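Long-range contacts in penicillin-binding protein (Bacillus halodurans, PDB 3TG9), which probably acts as a serine penicillin-binding protein of the beta-lactamase family, binding beta-lactams and acting on cell-wall peptides: residues B[186-191]-B[234-239]; B[48-53]-B[199-204]. One frame throughout, in Å; residues are numbered along the deposited sequence.

Interaction 1. Residues B[186-191]-B[234-239]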
# COMPACT_ATOMS: atom_id res chain seq x y z
N MET B 186 -19.11 -6.52 18.62
CA MET B 186 -18.38 -5.68 17.68
C MET B 186 -18.22 -6.35 16.30
O MET B 186 -17.15 -6.88 15.99
CB MET B 186 -17.01 -5.33 18.26
CG MET B 186 -17.07 -4.70 19.66
SD MET B 186 -15.47 -4.66 20.53
CE MET B 186 -14.53 -3.57 19.46
N HIS B 187 -19.26 -6.30 15.48
CA HIS B 187 -19.27 -7.00 14.19
C HIS B 187 -18.63 -6.20 13.05
O HIS B 187 -18.52 -6.70 11.93
CB HIS B 187 -20.69 -7.40 13.79
CG HIS B 187 -21.51 -7.92 14.93
ND1 HIS B 187 -21.39 -9.21 15.41
CD2 HIS B 187 -22.47 -7.33 15.69
CE1 HIS B 187 -22.23 -9.39 16.41
NE2 HIS B 187 -22.90 -8.27 16.60
N GLU B 188 -18.23 -4.96 13.32
CA GLU B 188 -17.60 -4.13 12.30
C GLU B 188 -16.11 -3.88 12.57
O GLU B 188 -15.55 -2.90 12.09
CB GLU B 188 -18.31 -2.79 12.20
CG GLU B 188 -19.76 -2.88 11.75
CD GLU B 188 -20.23 -1.59 11.12
OE1 GLU B 188 -21.25 -1.04 11.57
OE2 GLU B 188 -19.56 -1.11 10.16
N SER B 189 -15.49 -4.77 13.33
CA SER B 189 -14.10 -4.59 13.76
C SER B 189 -13.25 -5.77 13.37
O SER B 189 -13.75 -6.89 13.23
CB SER B 189 -14.03 -4.40 15.29
OG SER B 189 -14.57 -3.16 15.67
N GLY B 190 -11.94 -5.53 13.21
CA GLY B 190 -11.03 -6.59 12.82
C GLY B 190 -9.59 -6.15 12.62
O GLY B 190 -9.25 -4.96 12.64
N TYR B 191 -8.73 -7.14 12.44
CA TYR B 191 -7.33 -6.88 12.15
C TYR B 191 -7.18 -6.96 10.64
O TYR B 191 -6.81 -8.00 10.09
CB TYR B 191 -6.44 -7.88 12.88
CG TYR B 191 -6.51 -7.70 14.38
CD1 TYR B 191 -5.48 -7.05 15.06
CD2 TYR B 191 -7.61 -8.13 15.12
CE1 TYR B 191 -5.53 -6.86 16.42
CE2 TYR B 191 -7.66 -7.94 16.50
CZ TYR B 191 -6.62 -7.30 17.14
OH TYR B 191 -6.64 -7.08 18.49
N ALA B 234 -16.31 3.81 15.75
CA ALA B 234 -16.49 4.49 17.03
C ALA B 234 -17.45 3.73 17.94
O ALA B 234 -17.18 3.55 19.14
CB ALA B 234 -17.00 5.91 16.82
N GLU B 235 -18.56 3.28 17.37
CA GLU B 235 -19.59 2.61 18.15
C GLU B 235 -19.21 1.19 18.57
O GLU B 235 -19.60 0.74 19.64
CB GLU B 235 -20.94 2.62 17.41
CG GLU B 235 -22.07 2.08 18.27
CD GLU B 235 -23.44 2.32 17.66
OE1 GLU B 235 -23.51 2.70 16.47
OE2 GLU B 235 -24.44 2.12 18.39
N ASP B 236 -18.45 0.48 17.75
CA ASP B 236 -17.85 -0.77 18.21
C ASP B 236 -16.88 -0.53 19.39
O ASP B 236 -16.71 -1.39 20.25
CB ASP B 236 -17.14 -1.51 17.07
CG ASP B 236 -18.04 -2.51 16.34
OD1 ASP B 236 -19.27 -2.47 16.54
OD2 ASP B 236 -17.51 -3.34 15.57
N MET B 237 -16.23 0.63 19.43
CA MET B 237 -15.36 0.92 20.58
C MET B 237 -16.24 1.21 21.79
O MET B 237 -15.95 0.78 22.91
CB MET B 237 -14.40 2.08 20.33
CG MET B 237 -13.36 2.24 21.46
SD MET B 237 -12.28 0.78 21.56
CE MET B 237 -11.64 0.90 23.25
N MET B 238 -17.33 1.93 21.56
CA MET B 238 -18.31 2.14 22.61
C MET B 238 -18.80 0.79 23.14
O MET B 238 -18.85 0.56 24.34
CB MET B 238 -19.49 2.94 22.08
CG MET B 238 -20.57 3.22 23.12
SD MET B 238 -22.16 3.58 22.36
CE MET B 238 -22.78 1.92 22.10
N LYS B 239 -19.17 -0.11 22.25
CA LYS B 239 -19.63 -1.43 22.66
C LYS B 239 -18.57 -2.19 23.44
O LYS B 239 -18.89 -3.04 24.26
CB LYS B 239 -20.07 -2.27 21.46
CG LYS B 239 -21.32 -1.78 20.74
CD LYS B 239 -21.73 -2.76 19.64
CE LYS B 239 -22.72 -2.13 18.67
NZ LYS B 239 -23.73 -1.28 19.38
O HOH W 1 -20.87 -4.14 15.26
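Asp236, in the first turn of helix 234-245, reaches into the type I beta turn running from Met186 to Ser189, and its carboxylate accepts from Glu188 N and Ser189 OG directly, and from His187 N by way of a water. OD2 takes both direct hydrogen bonds. The backbone N of Glu188 lies 2.9 Å from Asp236 OD2, on the syn side and 15° out of the carboxylate plane, with an N-H...O angle of 141°. The hydroxyl of Ser189 donates from the other direction, its OG 2.9 Å from Asp236 OD2, which receives it on the anti lone pair. Ser189 OG is placed for this by a chi1 of -70°, which sets it beside its own backbone N. The remaining oxygen is served through water: one molecule accepts from His187 N at 2.7 Å and donates to Asp236 OD1 at 2.6 Å. With both oxygens engaged, the group is held against rotation, and the buried carboxylate is met by amide, hydroxyl and water. Met186 lies beside the carboxylate, CB 3.4 Å from Asp236 OD2, and its chain bends at chi3 to bring CE near Asp236 O. The helix start is tied as well, Asp236 N bonding to Thr233 OG1. Met186 also packs on Phe181 of helix 172-182, while another flank of helix 234-245 uses Ala234 and Met238 against strand 18-24, so the turn bridges helix 172-182 to a helix lying on the large antiparallel sheet.

Interaction 2. Residues B[48-53]-B[199-204]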
# COMPACT_ATOMS: atom_id res chain seq x y z
N HIS B 48 -19.95 4.65 10.23
CA HIS B 48 -19.61 3.22 10.17
C HIS B 48 -18.25 2.95 9.55
O HIS B 48 -17.88 1.81 9.31
CB HIS B 48 -20.73 2.44 9.48
CG HIS B 48 -22.06 2.60 10.14
ND1 HIS B 48 -22.98 3.55 9.75
CD2 HIS B 48 -22.61 1.97 11.20
CE1 HIS B 48 -24.05 3.48 10.52
NE2 HIS B 48 -23.85 2.52 11.41
N THR B 49 -17.51 4.03 9.30
CA THR B 49 -16.15 3.94 8.78
C THR B 49 -15.24 3.29 9.82
O THR B 49 -15.25 3.69 10.99
CB THR B 49 -15.58 5.33 8.51
OG1 THR B 49 -16.44 6.06 7.64
CG2 THR B 49 -14.20 5.24 7.90
N ARG B 50 -14.47 2.29 9.40
CA ARG B 50 -13.47 1.69 10.28
C ARG B 50 -12.16 2.46 10.30
O ARG B 50 -11.66 2.88 9.25
CB ARG B 50 -13.17 0.25 9.88
CG ARG B 50 -14.25 -0.70 10.25
CD ARG B 50 -15.10 -1.06 9.03
NE ARG B 50 -15.68 -2.36 9.26
CZ ARG B 50 -15.85 -3.28 8.33
NH1 ARG B 50 -15.50 -3.03 7.08
NH2 ARG B 50 -16.39 -4.45 8.67
N PHE B 51 -11.60 2.64 11.49
CA PHE B 51 -10.35 3.36 11.67
C PHE B 51 -9.32 2.49 12.37
O PHE B 51 -9.66 1.72 13.28
CB PHE B 51 -10.58 4.62 12.51
CG PHE B 51 -11.44 5.65 11.86
CD1 PHE B 51 -10.87 6.68 11.12
CD2 PHE B 51 -12.82 5.62 12.00
CE1 PHE B 51 -11.65 7.65 10.53
CE2 PHE B 51 -13.61 6.58 11.41
CZ PHE B 51 -13.02 7.60 10.68
N GLY B 52 -8.07 2.59 11.95
CA GLY B 52 -6.98 1.97 12.69
C GLY B 52 -6.80 2.73 13.99
O GLY B 52 -7.01 3.94 14.03
N ILE B 53 -6.43 2.02 15.06
CA ILE B 53 -6.34 2.66 16.38
C ILE B 53 -4.97 2.56 17.07
O ILE B 53 -4.82 2.91 18.25
CB ILE B 53 -7.44 2.13 17.34
CG1 ILE B 53 -7.13 0.70 17.79
CG2 ILE B 53 -8.82 2.17 16.65
CD1 ILE B 53 -8.22 0.11 18.68
N ALA B 199 -14.51 -2.81 2.67
CA ALA B 199 -15.26 -1.58 2.46
C ALA B 199 -15.39 -0.79 3.75
O ALA B 199 -15.25 -1.35 4.84
CB ALA B 199 -16.64 -1.89 1.90
N LYS B 200 -15.68 0.50 3.63
CA LYS B 200 -15.95 1.32 4.80
C LYS B 200 -14.79 1.29 5.79
O LYS B 200 -14.97 1.07 6.99
CB LYS B 200 -17.28 0.92 5.44
CG LYS B 200 -18.49 1.30 4.56
CD LYS B 200 -19.84 1.16 5.28
CE LYS B 200 -20.57 -0.14 4.92
NZ LYS B 200 -20.08 -1.33 5.69
N THR B 201 -13.60 1.52 5.24
CA THR B 201 -12.37 1.57 6.01
C THR B 201 -11.62 2.81 5.57
O THR B 201 -11.47 3.07 4.39
CB THR B 201 -11.48 0.35 5.75
OG1 THR B 201 -12.25 -0.85 5.92
CG2 THR B 201 -10.32 0.34 6.73
N ALA B 202 -11.16 3.60 6.53
CA ALA B 202 -10.48 4.83 6.20
C ALA B 202 -9.00 4.55 5.93
O ALA B 202 -8.41 3.68 6.57
CB ALA B 202 -10.65 5.86 7.33
N LEU B 203 -8.43 5.28 4.97
CA LEU B 203 -7.00 5.27 4.73
C LEU B 203 -6.36 6.27 5.69
O LEU B 203 -6.99 7.25 6.09
CB LEU B 203 -6.67 5.64 3.27
CG LEU B 203 -6.81 4.52 2.22
CD1 LEU B 203 -8.19 3.93 2.26
CD2 LEU B 203 -6.50 5.00 0.80
N GLY B 204 -5.11 6.00 6.07
CA GLY B 204 -4.40 6.84 7.01
C GLY B 204 -3.51 7.83 6.30
O GLY B 204 -2.65 7.43 5.52
O HOH W 2 -7.77 4.19 9.21
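Thr49 lays its methyl CG2 against the methyl of Ala202, the two carbons CG2 and CB 3.6 Å apart. A chi1 of -55° directs CG2 there by placing it opposite the backbone N, and leaves OG1 to bond with Glu46 N. The ring of Phe51 joins from beyond, its CE1 3.8 Å from Ala202 CB, so that a single small side chain meets two neighbours from the 48-53 segment. Alongside this apolar patch the backbones are joined by a single beta bridge between Arg50 and Thr201. Arg50 N donates to Lys200 O at 2.7 Å with an N-H...O angle of 167°, though it lies tilted 34° from the carbonyl plane. Ala202 N answers by donating to Arg50 O at 2.9 Å, in a bond that is almost straight. The bridge is flanked by CA-H...O contacts, from Thr49 CA to Lys200 O and from Thr201 CA to Arg50 O. Further along, a water accepts from Gly52 N and donates to Ala202 O, carrying the pairing one step past the direct bonds. The Arg50 side chain bends at chi2 so that CD passes close to Lys200 O, which lies at the edge of the guanidinium, and NH1 comes to Ala199 O, 2.8 Å away, in a weak bond. Two main-chain carbonyls thus receive NE, which bonds to Glu188 O, and, weakly, NH1. The chemistry implies a join carried mostly by backbone bonds, with a small apolar patch beside it, in which the carbonyl oxygens of Ala199 and Glu188 would be expected to stabilise the guanidinium charge.

In the fold
Interactions 1 and 2 are neighbours, their centres about 11 Å apart, and the bond from Arg50 to the carbonyl of Glu188 links them directly. Both use the long loop between helix 172-182 and strand 205-207, at two places along it, and both are partly buried. Interaction 1 turns on the buried Asp236 and Met186, fixing the loop to helix 234-245 with a carboxylate as the hub of side-chain and water bonds. Interaction 2 fixes it to the region of strand 51-52 by backbone pairing; its Thr49, Phe51, Thr201 and Ala202 are buried, whereas His48 and Lys200 are exposed. It also reaches the second subunit, where Ala199 packs on Ala40 of that chain.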